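PDB 7CFB: FI20010p1 from Drosophila melanogaster, which probably takes part in piRNA-guided gene silencing as Krimper, a Tudor-domain protein linked to assembly of the piRNA amplification complex. Local coordinates for residues T28-I33 with G131-F136; S104-I109 with T228-K233; I112-S117 with G121-Y126. All coordinates share one frame; numbering follows the deposited sequence.

Interaction 1: residues T28-I33 with G131-F136; sequences TTRRDI and GEHIHF. With SO4 (sulfate ion), chain C.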
loop_
_atom_site.group_PDB
_atom_site.type_symbol
_atom_site.label_atom_id
_atom_site.label_comp_id
_atom_site.label_asym_id
_atom_site.label_seq_id
_atom_site.Cartn_x
_atom_site.Cartn_y
_atom_site.Cartn_z
ATOM N N THR A 28 1.528 -13.093 -10.958
ATOM C CA THR A 28 2.175 -12.000 -11.716
ATOM C C THR A 28 3.438 -11.530 -11.011
ATOM O O THR A 28 3.642 -11.911 -9.915
ATOM C CB THR A 28 1.232 -10.804 -11.884
ATOM O OG1 THR A 28 0.856 -10.362 -10.589
ATOM C CG2 THR A 28 -0.026 -11.113 -12.659
ATOM N N THR A 29 4.244 -10.731 -11.696
ATOM C CA THR A 29 5.447 -10.075 -11.139
ATOM C C THR A 29 5.051 -8.803 -10.378
ATOM O O THR A 29 3.919 -8.407 -10.463
ATOM C CB THR A 29 6.430 -9.675 -12.243
ATOM O OG1 THR A 29 5.813 -8.729 -13.103
ATOM C CG2 THR A 29 6.941 -10.842 -13.050
ATOM N N ARG A 30 6.005 -8.215 -9.681
ATOM C CA ARG A 30 5.759 -6.989 -8.908
ATOM C C ARG A 30 5.331 -5.865 -9.854
ATOM O O ARG A 30 4.411 -5.175 -9.514
ATOM C CB ARG A 30 6.979 -6.718 -8.046
ATOM C CG ARG A 30 7.217 -7.809 -7.022
ATOM C CD ARG A 30 8.297 -7.459 -6.058
ATOM N NE ARG A 30 8.344 -8.359 -4.936
ATOM C CZ ARG A 30 9.209 -8.250 -3.960
ATOM N NH1 ARG A 30 10.122 -7.308 -4.000
ATOM N NH2 ARG A 30 9.192 -9.094 -2.963
ATOM N N ARG A 31 5.967 -5.737 -11.012
ATOM C CA ARG A 31 5.570 -4.696 -11.986
ATOM C C ARG A 31 4.164 -4.979 -12.511
ATOM O O ARG A 31 3.394 -4.065 -12.557
ATOM C CB ARG A 31 6.580 -4.589 -13.129
ATOM C CG ARG A 31 7.919 -3.977 -12.749
ATOM C CD ARG A 31 7.923 -2.729 -11.871
ATOM N NE ARG A 31 7.083 -1.645 -12.357
ATOM C CZ ARG A 31 6.131 -1.016 -11.672
ATOM N NH1 ARG A 31 5.439 -0.072 -12.267
ATOM N NH2 ARG A 31 5.875 -1.314 -10.408
ATOM N N ASP A 32 3.862 -6.229 -12.835
ATOM C CA ASP A 32 2.548 -6.580 -13.405
ATOM C C ASP A 32 1.423 -6.335 -12.407
ATOM O O ASP A 32 0.497 -5.718 -12.806
ATOM C CB ASP A 32 2.505 -8.011 -13.928
ATOM C CG ASP A 32 3.312 -8.249 -15.191
ATOM O OD1 ASP A 32 3.704 -7.282 -15.808
ATOM O OD2 ASP A 32 3.555 -9.401 -15.509
ATOM N N ILE A 33 1.578 -6.716 -11.138
ATOM C CA ILE A 33 0.480 -6.573 -10.135
ATOM C C ILE A 33 0.126 -5.097 -9.973
ATOM O O ILE A 33 -1.020 -4.799 -9.941
ATOM C CB ILE A 33 0.767 -7.296 -8.805
ATOM C CG1 ILE A 33 -0.441 -7.288 -7.868
ATOM C CG2 ILE A 33 1.979 -6.734 -8.111
ATOM C CD1 ILE A 33 -1.663 -7.878 -8.441
ATOM N N GLY A 131 2.282 0.886 -1.349
ATOM C CA GLY A 131 3.295 0.695 -2.387
ATOM C C GLY A 131 4.447 -0.183 -1.942
ATOM O O GLY A 131 5.513 0.023 -2.425
ATOM N N GLU A 132 4.179 -1.171 -1.087
ATOM C CA GLU A 132 5.275 -2.029 -0.573
ATOM C C GLU A 132 5.057 -3.492 -0.949
ATOM O O GLU A 132 3.910 -3.970 -0.862
ATOM C CB GLU A 132 5.292 -1.997 0.950
ATOM C CG GLU A 132 5.761 -0.682 1.517
ATOM C CD GLU A 132 5.731 -0.732 3.028
ATOM O OE1 GLU A 132 5.272 -1.754 3.578
ATOM O OE2 GLU A 132 6.165 0.252 3.658
ATOM N N HIS A 133 6.139 -4.160 -1.349
ATOM C CA HIS A 133 6.065 -5.607 -1.641
ATOM C C HIS A 133 6.603 -6.306 -0.406
ATOM O O HIS A 133 7.574 -5.851 0.112
ATOM C CB HIS A 133 6.815 -5.974 -2.913
ATOM C CG HIS A 133 6.298 -5.276 -4.114
ATOM N ND1 HIS A 133 5.349 -5.806 -4.907
ATOM C CD2 HIS A 133 6.594 -4.076 -4.634
ATOM C CE1 HIS A 133 5.076 -4.985 -5.870
ATOM N NE2 HIS A 133 5.808 -3.918 -5.719
ATOM N N ILE A 134 5.883 -7.282 0.109
ATOM C CA ILE A 134 6.307 -8.006 1.330
ATOM C C ILE A 134 6.110 -9.502 1.129
ATOM O O ILE A 134 5.332 -9.879 0.295
ATOM C CB ILE A 134 5.509 -7.521 2.542
ATOM C CG1 ILE A 134 4.012 -7.685 2.318
ATOM C CG2 ILE A 134 5.865 -6.094 2.898
ATOM C CD1 ILE A 134 3.455 -8.840 3.052
ATOM N N HIS A 135 6.844 -10.294 1.879
ATOM C CA HIS A 135 6.675 -11.755 1.838
ATOM C C HIS A 135 5.516 -12.122 2.766
ATOM O O HIS A 135 5.448 -11.593 3.845
ATOM C CB HIS A 135 7.971 -12.457 2.207
ATOM C CG HIS A 135 7.827 -13.926 2.117
ATOM N ND1 HIS A 135 7.718 -14.567 0.934
ATOM C CD2 HIS A 135 7.728 -14.866 3.058
ATOM C CE1 HIS A 135 7.581 -15.838 1.147
ATOM N NE2 HIS A 135 7.588 -16.038 2.421
ATOM N N PHE A 136 4.633 -12.989 2.318
ATOM C CA PHE A 136 3.468 -13.392 3.123
ATOM C C PHE A 136 3.620 -14.875 3.437
ATOM O O PHE A 136 3.473 -15.695 2.545
ATOM C CB PHE A 136 2.210 -13.046 2.331
ATOM C CG PHE A 136 0.885 -13.281 2.996
ATOM C CD1 PHE A 136 0.239 -14.489 2.875
ATOM C CD2 PHE A 136 0.243 -12.265 3.666
ATOM C CE1 PHE A 136 -1.002 -14.684 3.450
ATOM C CE2 PHE A 136 -0.991 -12.467 4.246
ATOM C CZ PHE A 136 -1.612 -13.676 4.136
HETATM S S SO4 C . 9.310 -7.449 -13.167
HETATM O O1 SO4 C . 9.998 -6.283 -13.717
HETATM O O2 SO4 C . 8.731 -7.113 -11.867
HETATM O O3 SO4 C . 10.269 -8.537 -13.006
HETATM O O4 SO4 C . 8.252 -7.863 -14.086
#
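The imidazole of His133 carries Arg30 CB over one face and meets Ile33 CG2 at its edge, while one face of the Arg30 guanidinium is taken up by His133 CB, centred above it. The two flat groups are nearly parallel, 13° apart, but they do not stack ring on guanidinium: the side chains slide past each other in opposite directions, so the aliphatic part of each lies against the polar part of the other. Arg30 CB comes within 3.4 Å of His133 CE1, a CH-pi contact, and CD follows at 3.5 Å from His133 CG. This glide needs the straight arginine chain, extended from CG to NE. Its NE is claimed by a salt bridge to Asp124, and the ring of Tyr126 stacks on His133. At the start of helix 30-36, Thr29 is the N-cap, its OG1 accepting from Asp32 N at 3.2 Å. A sulfate, probably from the crystallisation liquor, settles there, held by Thr29 OG1 to its O4 at 2.8 Å and by Arg31 N to its O2 at 3.2 Å. The helix therefore docks on edge strand 132-136 of the Tudor sheet by apolar and CH-pi packing, with the arginine's charge answered on the adjoining strand.

Interaction 2: residues S104-I109 with T228-K233; sequences SINNII and TSDPLK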
loop_
_atom_site.group_PDB
_atom_site.type_symbol
_atom_site.label_atom_id
_atom_site.label_comp_id
_atom_site.label_asym_id
_atom_site.label_seq_id
_atom_site.Cartn_x
_atom_site.Cartn_y
_atom_site.Cartn_z
ATOM N N SER A 104 -0.758 -7.133 13.579
ATOM C CA SER A 104 -1.181 -7.312 14.992
ATOM C C SER A 104 -0.344 -6.510 15.981
ATOM O O SER A 104 -0.926 -5.948 16.870
ATOM C CB SER A 104 -1.403 -8.731 15.386
ATOM O OG SER A 104 -0.208 -9.453 15.419
ATOM N N ILE A 105 0.951 -6.413 15.762
ATOM C CA ILE A 105 1.801 -5.636 16.700
ATOM C C ILE A 105 1.380 -4.168 16.722
ATOM O O ILE A 105 1.147 -3.656 17.798
ATOM C CB ILE A 105 3.284 -5.759 16.303
ATOM C CG1 ILE A 105 3.689 -7.204 16.041
ATOM C CG2 ILE A 105 4.159 -5.151 17.368
ATOM C CD1 ILE A 105 3.660 -8.074 17.249
ATOM N N ASN A 106 1.191 -3.566 15.558
ATOM C CA ASN A 106 0.896 -2.118 15.482
ATOM C C ASN A 106 -0.594 -1.825 15.343
ATOM O O ASN A 106 -0.938 -0.719 15.112
ATOM C CB ASN A 106 1.827 -1.451 14.493
ATOM C CG ASN A 106 3.250 -1.753 14.874
ATOM O OD1 ASN A 106 3.935 -2.449 14.159
ATOM N ND2 ASN A 106 3.674 -1.276 16.021
ATOM N N ASN A 107 -1.407 -2.852 15.423
ATOM C CA ASN A 107 -2.881 -2.715 15.416
ATOM C C ASN A 107 -3.456 -1.948 14.214
ATOM O O ASN A 107 -4.304 -1.103 14.431
ATOM C CB ASN A 107 -3.384 -2.198 16.761
ATOM C CG ASN A 107 -4.745 -2.749 17.108
ATOM O OD1 ASN A 107 -5.114 -3.835 16.680
ATOM N ND2 ASN A 107 -5.510 -1.971 17.842
ATOM N N ILE A 108 -3.009 -2.223 12.995
ATOM C CA ILE A 108 -3.644 -1.582 11.809
ATOM C C ILE A 108 -3.996 -2.666 10.800
ATOM O O ILE A 108 -3.434 -3.718 10.865
ATOM C CB ILE A 108 -2.797 -0.471 11.180
ATOM C CG1 ILE A 108 -1.627 -1.015 10.370
ATOM C CG2 ILE A 108 -2.371 0.558 12.195
ATOM C CD1 ILE A 108 -1.173 -0.077 9.309
ATOM N N ILE A 109 -4.984 -2.412 9.962
ATOM C CA ILE A 109 -5.390 -3.399 8.934
ATOM C C ILE A 109 -5.263 -2.730 7.567
ATOM O O ILE A 109 -5.922 -1.735 7.332
ATOM C CB ILE A 109 -6.796 -3.920 9.222
ATOM C CG1 ILE A 109 -6.843 -4.707 10.531
ATOM C CG2 ILE A 109 -7.320 -4.714 8.058
ATOM C CD1 ILE A 109 -8.201 -5.232 10.853
ATOM N N THR A 228 4.966 0.888 9.775
ATOM C CA THR A 228 6.045 1.069 8.777
ATOM C C THR A 228 7.413 1.090 9.453
ATOM O O THR A 228 8.321 0.561 8.890
ATOM C CB THR A 228 5.835 2.336 7.941
ATOM O OG1 THR A 228 4.692 2.156 7.113
ATOM C CG2 THR A 228 7.028 2.658 7.072
ATOM N N SER A 229 7.503 1.708 10.619
ATOM C CA SER A 229 8.789 1.859 11.336
ATOM C C SER A 229 9.082 0.694 12.285
ATOM O O SER A 229 10.106 0.742 12.919
ATOM C CB SER A 229 8.823 3.167 12.051
ATOM O OG SER A 229 8.486 2.994 13.412
ATOM N N ASP A 230 8.186 -0.273 12.398
ATOM C CA ASP A 230 8.385 -1.439 13.296
ATOM C C ASP A 230 9.738 -2.095 13.017
ATOM O O ASP A 230 9.971 -2.459 11.882
ATOM C CB ASP A 230 7.250 -2.442 13.199
ATOM C CG ASP A 230 7.417 -3.562 14.196
ATOM O OD1 ASP A 230 8.348 -4.289 14.077
ATOM O OD2 ASP A 230 6.597 -3.671 15.066
ATOM N N PRO A 231 10.565 -2.347 14.039
ATOM C CA PRO A 231 11.908 -2.874 13.859
ATOM C C PRO A 231 11.978 -4.262 13.230
ATOM O O PRO A 231 12.995 -4.634 12.784
ATOM C CB PRO A 231 12.498 -2.936 15.260
ATOM C CG PRO A 231 11.321 -2.852 16.170
ATOM C CD PRO A 231 10.247 -2.097 15.425
ATOM N N LEU A 232 10.904 -5.011 13.285
ATOM C CA LEU A 232 11.005 -6.361 12.705
ATOM C C LEU A 232 10.221 -6.540 11.409
ATOM O O LEU A 232 10.254 -7.617 10.907
ATOM C CB LEU A 232 10.591 -7.345 13.780
ATOM C CG LEU A 232 11.742 -7.607 14.729
ATOM C CD1 LEU A 232 11.531 -6.886 16.032
ATOM C CD2 LEU A 232 11.943 -9.082 14.908
ATOM N N LYS A 233 9.659 -5.470 10.868
ATOM C CA LYS A 233 8.789 -5.553 9.674
ATOM C C LYS A 233 9.540 -6.114 8.467
ATOM O O LYS A 233 9.004 -6.993 7.853
ATOM C CB LYS A 233 8.202 -4.184 9.356
ATOM C CG LYS A 233 7.334 -4.140 8.112
ATOM C CD LYS A 233 7.040 -2.720 7.721
ATOM C CE LYS A 233 6.463 -2.593 6.337
ATOM N NZ LYS A 233 5.441 -3.632 6.131
#
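Asp230 swings its carboxylate away from its own backbone N (chi1 -175°), while Asn106 keeps CG close to its backbone N and anti to the carbonyl carbon (chi1 -55°), and the two groups thus meet between the loops. The amide and carboxylate planes are steeply inclined, 67° apart. Asn106 OD1 and Asp230 OD2 are modelled 3.1 Å apart. Beside them, Ile105 CG2 approaches the same carboxylate oxygen, Asp230 OD2, at 3.7 Å. The second carboxylate oxygen has partners of its own: Asp230 OD1 accepts from Leu232 N at 2.8 Å in an Asx turn, met nearly along its C-O axis, and also forms a salt bridge with Arg239. A type I turn, closed by Lys233 N on Asp230 O at 3.2 Å, holds the same loop and leads into helix 233-236. The contact is small and lies at the surface, joining the turn between strands 99-103 and 108-117 to the link between the two C-terminal helices. Its chemistry divides the labour of one carboxylate, OD1 being fixed by turn and arginine while OD2 is presented to the hairpin.

Interaction 3: residues I112-S117 with G121-Y126; sequences ITINSS and GGYDAY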
loop_
_atom_site.group_PDB
_atom_site.type_symbol
_atom_site.label_atom_id
_atom_site.label_comp_id
_atom_site.label_asym_id
_atom_site.label_seq_id
_atom_site.Cartn_x
_atom_site.Cartn_y
_atom_site.Cartn_z
ATOM N N ILE A 112 -4.346 -5.641 0.743
ATOM C CA ILE A 112 -3.253 -6.497 0.240
ATOM C C ILE A 112 -3.763 -7.344 -0.915
ATOM O O ILE A 112 -4.938 -7.598 -0.976
ATOM C CB ILE A 112 -2.779 -7.387 1.407
ATOM C CG1 ILE A 112 -1.498 -8.170 1.111
ATOM C CG2 ILE A 112 -3.900 -8.256 1.935
ATOM C CD1 ILE A 112 -1.056 -9.095 2.186
ATOM N N THR A 113 -2.858 -7.741 -1.784
ATOM C CA THR A 113 -3.153 -8.711 -2.841
ATOM C C THR A 113 -1.980 -9.697 -2.915
ATOM O O THR A 113 -0.875 -9.276 -2.699
ATOM C CB THR A 113 -3.449 -8.012 -4.162
ATOM O OG1 THR A 113 -3.824 -9.089 -5.000
ATOM C CG2 THR A 113 -2.262 -7.272 -4.727
ATOM N N ILE A 114 -2.256 -10.962 -3.168
ATOM C CA ILE A 114 -1.193 -11.971 -3.364
ATOM C C ILE A 114 -0.875 -11.993 -4.858
ATOM O O ILE A 114 -1.746 -12.213 -5.630
ATOM C CB ILE A 114 -1.598 -13.358 -2.856
ATOM C CG1 ILE A 114 -2.023 -13.326 -1.394
ATOM C CG2 ILE A 114 -0.462 -14.325 -3.065
ATOM C CD1 ILE A 114 -0.884 -13.205 -0.466
ATOM N N ASN A 115 0.365 -11.737 -5.217
ATOM C CA ASN A 115 0.732 -11.711 -6.648
ATOM C C ASN A 115 1.333 -13.042 -7.109
ATOM O O ASN A 115 1.157 -13.358 -8.234
ATOM C CB ASN A 115 1.493 -10.440 -7.023
ATOM C CG ASN A 115 2.781 -10.249 -6.266
ATOM O OD1 ASN A 115 2.813 -9.644 -5.218
ATOM N ND2 ASN A 115 3.858 -10.756 -6.814
ATOM N N SER A 116 2.000 -13.782 -6.239
ATOM C CA SER A 116 2.632 -15.051 -6.665
ATOM C C SER A 116 2.923 -15.964 -5.478
ATOM O O SER A 116 2.968 -15.495 -4.373
ATOM C CB SER A 116 3.895 -14.807 -7.450
ATOM O OG SER A 116 4.948 -14.384 -6.628
ATOM N N SER A 117 3.146 -17.228 -5.794
ATOM C CA SER A 117 3.562 -18.287 -4.852
ATOM C C SER A 117 5.082 -18.242 -4.718
ATOM O O SER A 117 5.749 -18.060 -5.707
ATOM C CB SER A 117 3.116 -19.611 -5.360
ATOM O OG SER A 117 3.313 -20.605 -4.393
ATOM N N GLY A 121 8.273 -21.436 0.030
ATOM C CA GLY A 121 7.140 -21.374 0.926
ATOM C C GLY A 121 6.638 -19.949 1.078
ATOM O O GLY A 121 7.404 -18.978 1.010
ATOM N N GLY A 122 5.334 -19.819 1.287
ATOM C CA GLY A 122 4.742 -18.504 1.390
ATOM C C GLY A 122 4.431 -17.912 0.026
ATOM O O GLY A 122 4.337 -18.610 -0.991
ATOM N N TYR A 123 4.273 -16.590 0.013
ATOM C CA TYR A 123 3.805 -15.883 -1.170
ATOM C C TYR A 123 4.464 -14.516 -1.246
ATOM O O TYR A 123 4.968 -13.988 -0.253
ATOM C CB TYR A 123 2.278 -15.719 -1.160
ATOM C CG TYR A 123 1.522 -16.987 -0.842
ATOM C CD1 TYR A 123 1.262 -17.354 0.474
ATOM C CD2 TYR A 123 1.074 -17.822 -1.857
ATOM C CE1 TYR A 123 0.580 -18.518 0.768
ATOM C CE2 TYR A 123 0.387 -18.987 -1.573
ATOM C CZ TYR A 123 0.142 -19.329 -0.258
ATOM O OH TYR A 123 -0.540 -20.488 0.030
ATOM N N ASP A 124 4.451 -13.948 -2.448
ATOM C CA ASP A 124 4.793 -12.549 -2.661
ATOM C C ASP A 124 3.503 -11.743 -2.659
ATOM O O ASP A 124 2.548 -12.093 -3.363
ATOM C CB ASP A 124 5.545 -12.365 -3.980
ATOM C CG ASP A 124 6.225 -11.014 -4.080
ATOM O OD1 ASP A 124 6.602 -10.456 -3.028
ATOM O OD2 ASP A 124 6.388 -10.515 -5.213
ATOM N N ALA A 125 3.481 -10.695 -1.860
ATOM C CA ALA A 125 2.256 -9.901 -1.686
ATOM C C ALA A 125 2.540 -8.416 -1.859
ATOM O O ALA A 125 3.640 -8.000 -1.624
ATOM C CB ALA A 125 1.681 -10.184 -0.331
ATOM N N TYR A 126 1.522 -7.673 -2.244
ATOM C CA TYR A 126 1.649 -6.220 -2.451
ATOM C C TYR A 126 0.659 -5.455 -1.572
ATOM O O TYR A 126 -0.491 -5.715 -1.597
ATOM C CB TYR A 126 1.459 -5.915 -3.932
ATOM C CG TYR A 126 1.580 -4.470 -4.322
ATOM C CD1 TYR A 126 2.681 -3.734 -3.957
ATOM C CD2 TYR A 126 0.599 -3.840 -5.047
ATOM C CE1 TYR A 126 2.827 -2.418 -4.319
ATOM C CE2 TYR A 126 0.712 -2.512 -5.395
ATOM C CZ TYR A 126 1.833 -1.797 -5.036
ATOM O OH TYR A 126 1.990 -0.502 -5.366
HETATM O O HOH W 1 6.388 -12.199 -7.542
HETATM O O HOH W 2 3.454 -21.144 -1.556
#
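Strands 112-117 and 123-126 form an antiparallel hairpin, their axes 4.6 Å apart at closest and 144° between their directions, in which Asn115 and Ser116 both face Asp124 to make a classic beta bulge. Asp124 O accepts from Asn115 N at 2.9 Å and weakly from Ser116 N, while Asp124 N returns a bond to Ser116 O. Further along, Thr113 and Tyr126 exchange a pair of backbone bonds. At the bulge, the Asn115 side chain stands between its backbone N and carbonyl carbon (chi1 60°), which swings the amide over the neighbouring strand. There Asn115 ND2 gives a nearly straight bond to Asp124 OD2 at 3.0 Å, lying in its own amide plane but meeting the carboxylate from above. The same oxygen is held by a salt bridge from Arg30 and accepts a hydrogen bond from a water that also bonds Ser116 OG. On the face that carries Ile114 and Ala125 the packing is apolar: Ile114 CG2 presses on Tyr123 CB at 3.6 Å, and Ile112 CD1 touches Ala125 CB at 3.9 Å, with Phe136 of the next strand against this group. Thr113 CG2 comes to the edge of the Tyr126 ring, its OG1 being bonded to Asp97 O. The Tyr123 ring has Ser116 O at its edge, in plane. An alanine at Asn115 removes the amide, and Asp124 OD2 would probably lose one of its donors, leaving the carboxylate freer to turn away from Arg30. The hairpin thus has two unlike sides, one largely apolar, with Ile114 and Ala125, the other bearing Asp124, whose carboxylate is met by amide, water and guanidinium, an environment likely to favour its ionised form.

All three contacts reach the same antiparallel sheet, in which strands 108-117, 123-127 and 132-136 are neighbours. Interactions 1 and 3 are close, their centres about 7 Å apart, and probable backbone hydrogen bonds join them: Thr28 N to Asn115 O and Phe136 N to Tyr123 O, both 2.8 Å. The Arg30-Asp124 salt bridge couples them further, tying the helix that packs on strand 132-136 to the middle strand. Interaction 2 stands apart, about 19 Å from interaction 1 and 18 Å from interaction 3 between centres; it shares strand 108-117 with the latter and reaches the former through a salt bridge, Glu132 OE1 to Lys233 NZ at 3.2 Å. The sulfate belongs to interaction 1 alone.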